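Local coordinates for protein Aac(6')-ib (Escherichia coli, PDB 2BUE) that probably transfers the acetyl group of acetyl-CoA to the 6'-amino group of aminoglycosides such as kanamycin B, which confers antibiotic resistance, at residues C166-K169 against E173-G176; G176-P181 against A185-Q190. The protein carries 2 engineered substitutions. All coordinates share one frame; numbering follows the deposited sequence.

Interaction 1: C166-K169 against E173-G176; sequences CYEK and ERQG. With COA (coenzyme A), chain B.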
# COMPACT_ATOMS: atom_id res chain seq x y z
N CYS A 166 -10.36 5.46 4.54
CA CYS A 166 -10.38 4.25 3.70
C CYS A 166 -9.80 3.06 4.51
O CYS A 166 -10.41 1.98 4.57
CB CYS A 166 -9.57 4.48 2.44
SG CYS A 166 -9.26 2.99 1.46
N TYR A 167 -8.65 3.28 5.15
CA TYR A 167 -8.02 2.22 5.92
C TYR A 167 -8.90 1.73 7.07
O TYR A 167 -9.00 0.53 7.32
CB TYR A 167 -6.64 2.65 6.43
CG TYR A 167 -5.56 2.66 5.37
CD1 TYR A 167 -5.30 1.49 4.61
CD2 TYR A 167 -4.73 3.79 5.18
CE1 TYR A 167 -4.27 1.45 3.65
CE2 TYR A 167 -3.71 3.77 4.20
CZ TYR A 167 -3.49 2.58 3.44
OH TYR A 167 -2.50 2.46 2.45
N GLU A 168 -9.54 2.67 7.76
CA GLU A 168 -10.50 2.32 8.83
C GLU A 168 -11.65 1.47 8.28
O GLU A 168 -12.00 0.46 8.89
CB GLU A 168 -11.04 3.59 9.49
CG GLU A 168 -10.02 4.28 10.37
CD GLU A 168 -10.63 5.44 11.13
OE1 GLU A 168 -11.57 6.06 10.59
OE2 GLU A 168 -10.15 5.73 12.26
N LYS A 169 -12.20 1.86 7.14
CA LYS A 169 -13.29 1.10 6.50
C LYS A 169 -12.84 -0.32 6.14
O LYS A 169 -13.63 -1.27 6.18
CB LYS A 169 -13.81 1.83 5.27
CG LYS A 169 -14.56 3.11 5.62
CD LYS A 169 -15.52 3.50 4.53
CE LYS A 169 -14.80 3.95 3.32
NZ LYS A 169 -15.69 3.96 2.12
N GLU A 173 -7.00 -0.02 12.47
CA GLU A 173 -7.25 0.86 13.62
C GLU A 173 -6.08 1.78 13.86
O GLU A 173 -4.93 1.35 13.88
CB GLU A 173 -7.56 0.02 14.87
CG GLU A 173 -8.90 -0.72 14.68
CD GLU A 173 -9.32 -1.61 15.85
OE1 GLU A 173 -8.61 -1.69 16.89
OE2 GLU A 173 -10.39 -2.25 15.70
N ARG A 174 -6.39 3.07 14.04
CA ARG A 174 -5.36 4.07 14.36
C ARG A 174 -4.73 3.78 15.74
O ARG A 174 -5.44 3.59 16.72
CB ARG A 174 -5.94 5.50 14.32
CG ARG A 174 -6.25 6.00 12.93
CD ARG A 174 -6.72 7.46 12.95
NE ARG A 174 -8.16 7.56 12.68
CZ ARG A 174 -8.81 8.71 12.47
NH1 ARG A 174 -8.18 9.87 12.55
NH2 ARG A 174 -10.09 8.70 12.18
N GLN A 175 -3.40 3.73 15.77
CA GLN A 175 -2.67 3.51 17.01
C GLN A 175 -2.09 4.78 17.61
O GLN A 175 -2.19 5.01 18.81
CB GLN A 175 -1.53 2.50 16.77
CG GLN A 175 -2.02 1.16 16.26
CD GLN A 175 -3.06 0.56 17.18
OE1 GLN A 175 -2.79 0.34 18.37
NE2 GLN A 175 -4.24 0.29 16.65
N GLY A 176 -1.42 5.57 16.79
CA GLY A 176 -0.80 6.81 17.27
C GLY A 176 0.13 7.37 16.22
O GLY A 176 0.23 6.83 15.10
N1A COA B . -11.29 14.02 3.67
C2A COA B . -11.70 13.18 4.62
N3A COA B . -12.41 12.10 4.32
C4A COA B . -12.73 11.85 3.04
C5A COA B . -12.33 12.71 2.03
C6A COA B . -11.58 13.82 2.37
N6A COA B . -11.18 14.67 1.41
N7A COA B . -12.78 12.23 0.87
C8A COA B . -13.45 11.11 1.13
N9A COA B . -13.43 10.89 2.45
C1B COA B . -14.02 9.76 3.15
C2B COA B . -15.10 9.22 2.23
O2B COA B . -16.34 9.83 2.59
C3B COA B . -15.04 7.72 2.53
O3B COA B . -15.64 7.47 3.81
P3B COA B . -17.20 7.12 3.92
O7A COA B . -17.38 6.66 5.47
O8A COA B . -17.45 5.81 3.02
O9A COA B . -18.07 8.27 3.55
C4B COA B . -13.53 7.48 2.69
O4B COA B . -12.96 8.75 3.12
C5B COA B . -12.72 6.92 1.53
O5B COA B . -13.09 5.58 1.19
P1A COA B . -13.00 5.13 -0.37
O1A COA B . -12.94 3.62 -0.47
O2A COA B . -13.99 5.83 -1.23
O3A COA B . -11.55 5.70 -0.71
P2A COA B . -10.95 5.78 -2.23
O4A COA B . -11.67 4.82 -3.08
O5A COA B . -10.79 7.20 -2.65
O6A COA B . -9.47 5.19 -1.93
CBP COA B . -7.21 6.04 -1.66
CCP COA B . -8.57 5.81 -0.97
CDP COA B . -6.28 6.74 -0.64
CEP COA B . -6.62 4.67 -2.07
CAP COA B . -7.42 6.94 -2.93
OAP COA B . -8.23 8.09 -2.60
C9P COA B . -6.09 7.37 -3.59
O9P COA B . -5.43 6.54 -4.22
N8P COA B . -5.74 8.66 -3.43
C7P COA B . -4.50 9.24 -4.00
C6P COA B . -3.24 8.48 -3.49
C5P COA B . -3.21 8.25 -1.96
O5P COA B . -3.63 9.10 -1.17
N4P COA B . -2.69 7.08 -1.57
C3P COA B . -2.64 6.71 -0.13
C2P COA B . -1.37 7.21 0.56
S1P COA B . -1.25 6.61 2.31

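Interaction 2: G176-P181 against A185-Q190; sequences GTVTTP and AVYMVQ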
# COMPACT_ATOMS: atom_id res chain seq x y z
N GLY A 176 -1.42 5.57 16.79
CA GLY A 176 -0.80 6.81 17.27
C GLY A 176 0.13 7.37 16.22
O GLY A 176 0.23 6.83 15.10
N THR A 177 0.84 8.44 16.59
CA THR A 177 1.74 9.10 15.69
C THR A 177 3.14 8.54 15.85
O THR A 177 3.66 8.44 16.98
CB THR A 177 1.74 10.64 15.96
OG1 THR A 177 0.40 11.12 15.78
CG2 THR A 177 2.69 11.38 15.02
N VAL A 178 3.76 8.22 14.71
CA VAL A 178 5.13 7.76 14.71
C VAL A 178 6.02 8.57 13.76
O VAL A 178 5.54 9.09 12.73
CB VAL A 178 5.19 6.24 14.35
CG1 VAL A 178 4.41 5.42 15.38
CG2 VAL A 178 4.66 6.00 12.94
N THR A 179 7.31 8.65 14.12
CA THR A 179 8.28 9.35 13.30
C THR A 179 8.83 8.40 12.26
O THR A 179 9.39 7.38 12.63
CB THR A 179 9.46 9.91 14.13
OG1 THR A 179 8.93 10.81 15.11
CG2 THR A 179 10.41 10.67 13.23
N THR A 180 8.67 8.76 10.98
CA THR A 180 9.24 7.96 9.86
C THR A 180 10.17 8.83 9.00
O THR A 180 10.17 10.07 9.12
CB THR A 180 8.13 7.41 8.94
OG1 THR A 180 7.67 8.46 8.06
CG2 THR A 180 6.96 6.80 9.75
N PRO A 181 10.97 8.19 8.12
CA PRO A 181 11.77 8.99 7.16
C PRO A 181 10.95 9.95 6.29
O PRO A 181 11.50 10.93 5.76
CB PRO A 181 12.47 7.91 6.32
CG PRO A 181 12.60 6.75 7.26
CD PRO A 181 11.27 6.75 8.02
N ALA A 185 3.71 10.06 10.87
CA ALA A 185 2.68 9.30 10.20
C ALA A 185 1.70 8.77 11.23
O ALA A 185 2.05 8.60 12.40
CB ALA A 185 3.29 8.13 9.40
N VAL A 186 0.48 8.51 10.78
CA VAL A 186 -0.51 7.89 11.64
C VAL A 186 -0.34 6.38 11.48
O VAL A 186 -0.70 5.83 10.44
CB VAL A 186 -1.93 8.34 11.30
CG1 VAL A 186 -2.96 7.63 12.18
CG2 VAL A 186 -2.04 9.88 11.49
N TYR A 187 0.20 5.73 12.51
CA TYR A 187 0.44 4.29 12.47
C TYR A 187 -0.90 3.57 12.67
O TYR A 187 -1.61 3.79 13.65
CB TYR A 187 1.41 3.91 13.57
CG TYR A 187 1.89 2.50 13.43
CD1 TYR A 187 2.64 2.11 12.30
CD2 TYR A 187 1.60 1.56 14.41
CE1 TYR A 187 3.10 0.78 12.17
CE2 TYR A 187 2.04 0.22 14.28
CZ TYR A 187 2.77 -0.15 13.16
OH TYR A 187 3.17 -1.47 13.05
N MET A 188 -1.24 2.70 11.71
CA MET A 188 -2.51 1.97 11.75
C MET A 188 -2.24 0.48 11.57
O MET A 188 -1.38 0.11 10.80
CB MET A 188 -3.42 2.44 10.61
CG MET A 188 -3.72 3.96 10.68
SD MET A 188 -4.84 4.48 9.39
CE MET A 188 -6.40 3.76 9.89
N VAL A 189 -3.02 -0.35 12.26
CA VAL A 189 -2.79 -1.80 12.18
C VAL A 189 -4.09 -2.59 12.10
O VAL A 189 -5.17 -2.14 12.53
CB VAL A 189 -1.90 -2.33 13.37
CG1 VAL A 189 -0.57 -1.59 13.49
CG2 VAL A 189 -2.67 -2.34 14.69
N GLN A 190 -3.96 -3.81 11.57
CA GLN A 190 -5.02 -4.81 11.57
C GLN A 190 -4.35 -6.15 11.88
O GLN A 190 -3.51 -6.60 11.12
CB GLN A 190 -5.69 -4.85 10.20
CG GLN A 190 -6.90 -5.74 10.17
CD GLN A 190 -7.69 -5.66 8.88
OE1 GLN A 190 -7.47 -4.80 7.99
NE2 GLN A 190 -8.67 -6.54 8.78

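Interaction 1: C166-K169 against E173-G176
Glu-168 and Arg-174 carry this contact with a salt bridge. It joins helix 161-169 to strand 173-180 of the GNAT acetyltransferase fold, at the protein surface. Arg-174 grips the carboxylate side-on, and two of its nitrogens go to a single oxygen. The NE atom of Arg-174 lies 2.7 Å from Glu-168 OE2, and Arg-174 NH2 lies 3.0 Å from the same OE2. That oxygen sits at the guanidinium edge, within 1° of the guanidinium plane. Both donors come to OE2 from the same face, well above the carboxylate plane, and the two flat groups are turned 58° apart. Arg-174 bends about its CG-CD bond (chi3 -107°), which turns the NE edge to the glutamate. A weak bond runs from Arg-174 NH2 to Glu-168 OE1. OE1 also forms a salt bridge with NH1 of Arg-165, a residue of the acetyl-CoA site. The carboxylate is thus paired with two arginines, which probably favours its ionised form. The link to Arg-165 is consistent with a second-shell place for Glu-168 at the cofactor site.

The next helix residue binds coenzyme A directly. Lys-169 NZ donates to the 3'-phosphate oxygen O8A of coenzyme A at 2.7 Å, and more weakly to O5B. The backbone O of Lys-169 accepts from Arg-137. Cys-166 packs against the cofactor, with its SG 3.8 Å from CCP of coenzyme A. The cofactor thiol S1P lies near the plane of the Tyr-167 ring, at its edge, while Tyr-167 OH bonds to Gln-119. On the strand, Gln-175 folds back along its own backbone. Its NE2 donates to Glu-173 O at 3.0 Å, from above the carbonyl plane.

Interaction 2: G176-P181 against A185-Q190
Three backbone hydrogen bonds join Gly-176 and Val-178 to Tyr-187 and Ala-185. Val-178 and Ala-185 form an antiparallel hydrogen-bonded pair, bonded in both directions: Val-178 N donates to Ala-185 O at 2.9 Å, and Ala-185 N returns to Val-178 O at 2.8 Å. The pair Gly-176 and Tyr-187 has one bond here, from Tyr-187 N to Gly-176 O at 2.8 Å. Gly-176 N is buried and has no partner in the model. The Ala-185 carbonyl also receives a CA-H...O contact, with Thr-177 CA 3.3 Å from Ala-185 O. Thr-177 itself faces Val-186 as a non-hydrogen-bonded pair.

The two strands, 173-180 and 183-191, make a beta hairpin, with 173-180 at the edge of the mixed GNAT sheet. The axes of 176-180 and 185-190 lie 117° apart in N-to-C direction, far from straight antiparallel. Between these segments, pairing is confined to Gly-176 to Val-178. Near the turn, Thr-180 OG1 is bonded to Gly-183 O and Asp-182 N.

The apolar contacts lie on the sheet face that carries Val-178, Ala-185 and Tyr-187. Val-178 CG1 is set anti to its carbonyl carbon (chi1 -60°) and rests 3.8 Å from Tyr-187 CB. Val-178 CG2 lies 3.9 Å from Tyr-187 CB, so both methyls rest against that carbon from one side. The ring itself leads away from strand 173-180, and its OH bonds to Gln-153. Thr-180 turns its methyl inward, with CG2 3.9 Å from Ala-185 CB. The Thr-180 side chain also touches Trp-105, a residue of the ribostamycin pocket.

How the interactions relate
The chain first runs through helix 161-169. A three-residue loop, 170-172, leads to strand 173-180, and interaction 1 closes that loop. The strand continues through Gly-176, which both contacts share. The chain then turns back as strand 183-191, and interaction 2 closes the hairpin loop between Val-178 and Ala-185. The two contacts follow one another along the chain; they neither nest nor cross. The returning strand then meets the start of its partner, where Glu-173 N lies 2.8 Å from Val-189 O. It also reaches the helix: Met-188 CE packs 3.6 Å from Tyr-167 CB. Helix and hairpin are thereby tied together beside the coenzyme A site.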